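Local coordinates for protein uronate isomerase (Bacillus halodurans C-125, PDB 3HKA) that probably interconverts uronic acids such as D-fructuronate with their aldose isomers, as a zinc-binding isomerase of the amidohydrolase superfamily, at residues D24-L29 with H353-V358; H28-N33 with V140-D145. All blocks are in the same frame, centred on the assembly; numbering follows the deposited sequence.

Contact 1 of 2, residues D24-L29 with H353-V358; sequences DMHTHL and HSDARV. With ZN (zinc ion), chain F; FIX (D-fructuronic acid), chain D.
His28 and Arg357 lie side by side, His28 reaching the zinc ion and Arg357 the bound D-fructuronate. His28 CB rests on Arg357 CG at 3.7 Å and near the carbonyl oxygen of Ala356, which also accepts a hydrogen bond from His28 N. CG stands anti to the carbonyl carbon of its own residue (chi1 -70°), which sends the ring toward the metal, and lies under the guanidinium of Arg357, stacked flat with planes 5° apart. CD2 comes within 3.0 Å of Asp355 OD1, the carboxylate being almost coplanar with the ring; on the other flank CE1 faces O1A of the ligand. The tip, NE2, binds zinc at 2.1 Å. His26 NE2, Asp355 OD1 and ligand atoms O1A and O2 complete the five donors, the HxH-plus-aspartate pattern of amidohydrolases. Arg357 NH2 gives a hydrogen bond of 3.1 Å to ligand O4. Asp355 OD2 accepts a second-shell hydrogen bond from His353 NE2, which comes from above the carboxylate plane. Further back, Asp24 OD1 accepts a nearly straight bond from Ser354 N (2.9 Å, 173°), while OD2 accepts from Trp366 NE1. With an alanine here, Ser354 N and Trp366 NE1 would probably both lose their acceptor, freeing the turn that carries Asp355 to shift. The contact joins the loop after strand 22-24 to the loop before helix 361-386, whose Leu362 packs against Asp24, Leu29 and Ser354.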
loop_
_atom_site.group_PDB
_atom_site.type_symbol
_atom_site.label_atom_id
_atom_site.label_comp_id
_atom_site.label_asym_id
_atom_site.label_seq_id
_atom_site.Cartn_x
_atom_site.Cartn_y
_atom_site.Cartn_z
ATOM N N ASP A 24 8.044 24.564 10.582
ATOM C CA ASP A 24 6.890 24.033 9.857
ATOM C C ASP A 24 6.963 24.598 8.440
ATOM O O ASP A 24 6.495 25.709 8.189
ATOM C CB ASP A 24 5.610 24.500 10.552
ATOM C CG ASP A 24 4.431 23.610 10.260
ATOM O OD1 ASP A 24 4.397 23.021 9.158
ATOM O OD2 ASP A 24 3.538 23.510 11.128
ATOM N N MET A 25 7.524 23.829 7.507
ATOM C CA MET A 25 7.707 24.331 6.150
ATOM C C MET A 25 6.513 24.456 5.197
ATOM O O MET A 25 6.687 24.814 4.032
ATOM C CB MET A 25 8.883 23.598 5.484
ATOM C CG MET A 25 8.842 22.089 5.548
ATOM S SD MET A 25 7.713 21.467 4.328
ATOM C CE MET A 25 8.580 21.941 2.816
ATOM N N HIS A 26 5.310 24.170 5.685
ATOM C CA HIS A 26 4.095 24.371 4.894
ATOM C C HIS A 26 2.843 24.452 5.758
ATOM O O HIS A 26 2.420 23.464 6.359
ATOM C CB HIS A 26 3.865 23.294 3.831
ATOM C CG HIS A 26 2.568 23.473 3.101
ATOM N ND1 HIS A 26 2.253 24.637 2.429
ATOM C CD2 HIS A 26 1.471 22.683 3.017
ATOM C CE1 HIS A 26 1.016 24.557 1.968
ATOM N NE2 HIS A 26 0.520 23.383 2.311
ATOM N N THR A 27 2.255 25.641 5.813
ATOM C CA THR A 27 1.037 25.854 6.583
ATOM C C THR A 27 0.198 26.867 5.832
ATOM O O THR A 27 0.622 27.418 4.812
ATOM C CB THR A 27 1.306 26.465 7.978
ATOM O OG1 THR A 27 1.519 27.880 7.843
ATOM C CG2 THR A 27 2.528 25.823 8.621
ATOM N N HIS A 28 -0.994 27.107 6.355
ATOM C CA HIS A 28 -1.905 28.077 5.788
ATOM C C HIS A 28 -2.189 29.103 6.881
ATOM O O HIS A 28 -3.315 29.567 7.050
ATOM C CB HIS A 28 -3.180 27.379 5.325
ATOM C CG HIS A 28 -2.974 26.518 4.117
ATOM N ND1 HIS A 28 -3.015 27.016 2.834
ATOM C CD2 HIS A 28 -2.649 25.208 4.001
ATOM C CE1 HIS A 28 -2.723 26.052 1.979
ATOM N NE2 HIS A 28 -2.498 24.945 2.662
ATOM N N LEU A 29 -1.141 29.429 7.634
ATOM C CA LEU A 29 -1.227 30.418 8.702
ATOM C C LEU A 29 -0.565 31.688 8.185
ATOM O O LEU A 29 0.194 31.645 7.217
ATOM C CB LEU A 29 -0.482 29.935 9.950
ATOM C CG LEU A 29 -0.924 28.610 10.571
ATOM C CD1 LEU A 29 -0.057 28.315 11.791
ATOM C CD2 LEU A 29 -2.394 28.682 10.955
ATOM N N HIS A 353 4.977 18.286 7.997
ATOM C CA HIS A 353 4.577 19.689 8.013
ATOM C C HIS A 353 3.148 19.625 8.562
ATOM O O HIS A 353 2.506 18.573 8.496
ATOM C CB HIS A 353 4.616 20.321 6.615
ATOM C CG HIS A 353 3.594 19.783 5.662
ATOM N ND1 HIS A 353 3.827 18.687 4.857
ATOM C CD2 HIS A 353 2.345 20.210 5.363
ATOM C CE1 HIS A 353 2.766 18.464 4.102
ATOM N NE2 HIS A 353 1.852 19.374 4.390
ATOM N N SER A 354 2.646 20.724 9.114
ATOM C CA SER A 354 1.304 20.701 9.701
ATOM C C SER A 354 0.157 21.043 8.758
ATOM O O SER A 354 -0.946 20.523 8.908
ATOM C CB SER A 354 1.236 21.652 10.894
ATOM O OG SER A 354 1.272 23.000 10.456
ATOM N N ASP A 355 0.412 21.928 7.801
ATOM C CA ASP A 355 -0.630 22.353 6.869
ATOM C C ASP A 355 -1.724 23.047 7.673
ATOM O O ASP A 355 -2.874 23.124 7.241
ATOM C CB ASP A 355 -1.238 21.149 6.149
ATOM C CG ASP A 355 -1.227 21.309 4.647
ATOM O OD1 ASP A 355 -1.640 22.382 4.160
ATOM O OD2 ASP A 355 -0.804 20.359 3.957
ATOM N N ALA A 356 -1.354 23.549 8.846
ATOM C CA ALA A 356 -2.307 24.205 9.728
ATOM C C ALA A 356 -3.042 25.347 9.047
ATOM O O ALA A 356 -2.430 26.202 8.407
ATOM C CB ALA A 356 -1.598 24.716 10.984
ATOM N N ARG A 357 -4.364 25.334 9.180
ATOM C CA ARG A 357 -5.220 26.375 8.628
ATOM C C ARG A 357 -5.719 27.212 9.802
ATOM O O ARG A 357 -6.061 28.384 9.646
ATOM C CB ARG A 357 -6.403 25.754 7.883
ATOM C CG ARG A 357 -6.092 25.382 6.443
ATOM C CD ARG A 357 -7.267 24.666 5.787
ATOM N NE ARG A 357 -7.072 24.504 4.347
ATOM C CZ ARG A 357 -7.130 25.500 3.469
ATOM N NH1 ARG A 357 -7.377 26.736 3.884
ATOM N NH2 ARG A 357 -6.943 25.264 2.178
ATOM N N VAL A 358 -5.755 26.590 10.976
ATOM C CA VAL A 358 -6.179 27.257 12.201
ATOM C C VAL A 358 -4.987 27.217 13.158
ATOM O O VAL A 358 -4.440 26.145 13.436
ATOM C CB VAL A 358 -7.388 26.541 12.848
ATOM C CG1 VAL A 358 -7.850 27.311 14.080
ATOM C CG2 VAL A 358 -8.525 26.418 11.838
HETATM ZN ZN ZN F . -1.574 23.073 2.220
HETATM O O1A FIX D . -1.748 23.623 0.197
HETATM C C1 FIX D . -2.684 23.027 -0.390
HETATM O O1B FIX D . -3.023 23.198 -1.575
HETATM C C2 FIX D . -3.485 21.990 0.422
HETATM O O2 FIX D . -2.703 21.561 1.541
HETATM C C3 FIX D . -4.834 22.597 0.883
HETATM O O3 FIX D . -5.564 23.038 -0.282
HETATM C C4 FIX D . -5.790 21.648 1.667
HETATM O O4 FIX D . -7.107 22.222 1.753
HETATM C C5 FIX D . -5.297 21.342 3.109
HETATM O O5 FIX D . -4.712 22.200 3.779
HETATM C C6 FIX D . -5.536 19.965 3.717
HETATM O O6 FIX D . -4.594 19.677 4.744
HETATM O O HOH W 1 -4.966 31.060 9.240
HETATM O O HOH W 2 -6.186 29.441 7.143
#

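Contact 2 of 2, residues H28-N33 with V140-D145; sequences HLFSPN and VVMTND. With ZN (zinc ion), chain F; FIX (D-fructuronic acid), chain D.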
loop_
_atom_site.group_PDB
_atom_site.type_symbol
_atom_site.label_atom_id
_atom_site.label_comp_id
_atom_site.label_asym_id
_atom_site.label_seq_id
_atom_site.Cartn_x
_atom_site.Cartn_y
_atom_site.Cartn_z
ATOM N N HIS A 28 -0.994 27.107 6.355
ATOM C CA HIS A 28 -1.905 28.077 5.788
ATOM C C HIS A 28 -2.189 29.103 6.881
ATOM O O HIS A 28 -3.315 29.567 7.050
ATOM C CB HIS A 28 -3.180 27.379 5.325
ATOM C CG HIS A 28 -2.974 26.518 4.117
ATOM N ND1 HIS A 28 -3.015 27.016 2.834
ATOM C CD2 HIS A 28 -2.649 25.208 4.001
ATOM C CE1 HIS A 28 -2.723 26.052 1.979
ATOM N NE2 HIS A 28 -2.498 24.945 2.662
ATOM N N LEU A 29 -1.141 29.429 7.634
ATOM C CA LEU A 29 -1.227 30.418 8.702
ATOM C C LEU A 29 -0.565 31.688 8.185
ATOM O O LEU A 29 0.194 31.645 7.217
ATOM C CB LEU A 29 -0.482 29.935 9.950
ATOM C CG LEU A 29 -0.924 28.610 10.571
ATOM C CD1 LEU A 29 -0.057 28.315 11.791
ATOM C CD2 LEU A 29 -2.394 28.682 10.955
ATOM N N PHE A 30 -0.852 32.817 8.825
ATOM C CA PHE A 30 -0.274 34.094 8.419
ATOM C C PHE A 30 0.219 34.850 9.642
ATOM O O PHE A 30 -0.249 34.613 10.753
ATOM C CB PHE A 30 -1.321 34.951 7.709
ATOM C CG PHE A 30 -1.809 34.371 6.420
ATOM C CD1 PHE A 30 -1.157 34.653 5.223
ATOM C CD2 PHE A 30 -2.928 33.547 6.397
ATOM C CE1 PHE A 30 -1.614 34.122 4.020
ATOM C CE2 PHE A 30 -3.392 33.008 5.195
ATOM C CZ PHE A 30 -2.731 33.299 4.005
ATOM N N SER A 31 1.160 35.762 9.433
ATOM C CA SER A 31 1.685 36.560 10.530
ATOM C C SER A 31 0.506 37.355 11.099
ATOM O O SER A 31 -0.327 37.856 10.350
ATOM C CB SER A 31 2.767 37.510 10.021
ATOM O OG SER A 31 3.482 38.093 11.099
ATOM N N PRO A 32 0.425 37.473 12.432
ATOM C CA PRO A 32 -0.649 38.197 13.123
ATOM C C PRO A 32 -1.017 39.553 12.525
ATOM O O PRO A 32 -2.192 39.908 12.457
ATOM C CB PRO A 32 -0.111 38.320 14.545
ATOM C CG PRO A 32 0.663 37.057 14.704
ATOM C CD PRO A 32 1.418 36.973 13.398
ATOM N N ASN A 33 -0.012 40.301 12.084
ATOM C CA ASN A 33 -0.241 41.623 11.513
ATOM C C ASN A 33 -0.958 41.608 10.165
ATOM O O ASN A 33 -1.320 42.665 9.644
ATOM C CB ASN A 33 1.090 42.374 11.388
ATOM C CG ASN A 33 2.044 41.713 10.412
ATOM O OD1 ASN A 33 2.190 40.489 10.396
ATOM N ND2 ASN A 33 2.710 42.526 9.598
ATOM N N VAL A 140 7.491 29.282 11.044
ATOM C CA VAL A 140 6.314 28.889 10.276
ATOM C C VAL A 140 6.413 29.396 8.842
ATOM O O VAL A 140 6.718 30.569 8.611
ATOM C CB VAL A 140 5.028 29.462 10.922
ATOM C CG1 VAL A 140 3.827 29.226 10.022
ATOM C CG2 VAL A 140 4.803 28.813 12.271
ATOM N N VAL A 141 6.174 28.509 7.879
ATOM C CA VAL A 141 6.210 28.898 6.478
ATOM C C VAL A 141 4.759 29.044 6.033
ATOM O O VAL A 141 3.952 28.126 6.197
ATOM C CB VAL A 141 6.918 27.836 5.592
ATOM C CG1 VAL A 141 6.837 28.244 4.136
ATOM C CG2 VAL A 141 8.377 27.687 6.012
ATOM N N MET A 142 4.428 30.209 5.488
ATOM C CA MET A 142 3.070 30.491 5.034
ATOM C C MET A 142 2.856 30.092 3.575
ATOM O O MET A 142 3.781 29.686 2.875
ATOM C CB MET A 142 2.770 31.997 5.150
ATOM C CG MET A 142 3.157 32.657 6.467
ATOM S SD MET A 142 2.774 34.437 6.449
ATOM C CE MET A 142 4.187 35.070 5.586
ATOM N N THR A 143 1.609 30.213 3.139
ATOM C CA THR A 143 1.235 29.959 1.759
ATOM C C THR A 143 0.735 31.329 1.324
ATOM O O THR A 143 -0.372 31.740 1.679
ATOM C CB THR A 143 0.097 28.939 1.644
ATOM O OG1 THR A 143 0.551 27.659 2.107
ATOM C CG2 THR A 143 -0.362 28.824 0.193
ATOM N N ASN A 144 1.565 32.043 0.576
ATOM C CA ASN A 144 1.212 33.378 0.130
ATOM C C ASN A 144 0.829 33.419 -1.342
ATOM O O ASN A 144 1.673 33.274 -2.228
ATOM C CB ASN A 144 2.373 34.317 0.439
ATOM C CG ASN A 144 2.809 34.220 1.889
ATOM O OD1 ASN A 144 3.811 33.580 2.212
ATOM N ND2 ASN A 144 2.031 34.828 2.779
ATOM N N ASP A 145 -0.466 33.617 -1.578
ATOM C CA ASP A 145 -1.044 33.660 -2.914
ATOM C C ASP A 145 -1.376 35.103 -3.308
ATOM O O ASP A 145 -2.326 35.694 -2.789
ATOM C CB ASP A 145 -2.314 32.807 -2.922
ATOM C CG ASP A 145 -2.968 32.731 -4.288
ATOM O OD1 ASP A 145 -2.543 33.456 -5.216
ATOM O OD2 ASP A 145 -3.923 31.938 -4.425
HETATM ZN ZN ZN F . -1.574 23.073 2.220
HETATM O O1A FIX D . -1.748 23.623 0.197
HETATM C C1 FIX D . -2.684 23.027 -0.390
HETATM O O1B FIX D . -3.023 23.198 -1.575
HETATM C C2 FIX D . -3.485 21.990 0.422
HETATM O O2 FIX D . -2.703 21.561 1.541
HETATM C C3 FIX D . -4.834 22.597 0.883
HETATM O O3 FIX D . -5.564 23.038 -0.282
HETATM C C4 FIX D . -5.790 21.648 1.667
HETATM O O4 FIX D . -7.107 22.222 1.753
HETATM C C5 FIX D . -5.297 21.342 3.109
HETATM O O5 FIX D . -4.712 22.200 3.779
HETATM C C6 FIX D . -5.536 19.965 3.717
HETATM O O6 FIX D . -4.594 19.677 4.744
HETATM O O HOH W 3 -0.807 30.898 4.729
#
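With chi1 at -66°, Thr143 turns OG1 beside its own backbone N and over one face of the His28 imidazole, toward the rim, while the Met142 chain is extended as far as SD and then bends, chi3 -82°. Thr143 OG1 is 3.6 Å from His28 CE1, but its hydrogen-bond partner is the carbonyl oxygen of Thr27, which ties Thr143 to the backbone just before the metal ligand. Met142 CG passes 3.2 Å from Leu29 O, and SD ends 3.6 Å from Phe30 CA and equally near Ser31 N. The same sulfur meets Phe30 CD1 at 4.1 Å, an oblique Met-aromatic contact. The next ring atom, CE1, approaches Thr143 O at 3.6 Å and the amide of Asn144, whose ND2 is bonded to Glu151. No direct hydrogen bond crosses between the two segments; water 3 does the bridging, donating to Leu29 O at 2.8 Å and accepting from Thr143 N at 3.0 Å, while sitting over one face of Phe30 near its rim. Leu29 CD1 adds a looser apolar touch on Val140 CG1. In the amidohydrolase (beta/alpha)8 barrel, Thr143 follows the second parallel strand and packs on the zinc ligand His28 as a second-shell neighbour. The loop after strand 22-24 thus crosses strand 137-141 and the residues that follow it, with Phe165 of strand 165-166 packing on Val140, Met142 and Ser31, and helix 149-156 reaching Phe30 through Glu151.

From the N terminus, the chain runs through strand 22-24 into the loop that begins both contacts. Contact 2 closes the shorter circuit, bringing strand 137-141 and what follows it back to that loop after 106 mostly helical residues. Contact 1 closes a much longer one, to the loop ahead of helix 361-386, so the contact 2 circuit nests within it. The two share His28 and Leu29, and they also touch directly: Asp24 O probably accepts a hydrogen bond from Val141 N, as parallel neighbouring strands do. Together they tie strands 22-24 and 137-141 of the barrel to the loop ahead of helix 361-386, around the zinc site, whose protein ligands all lie in contact 1.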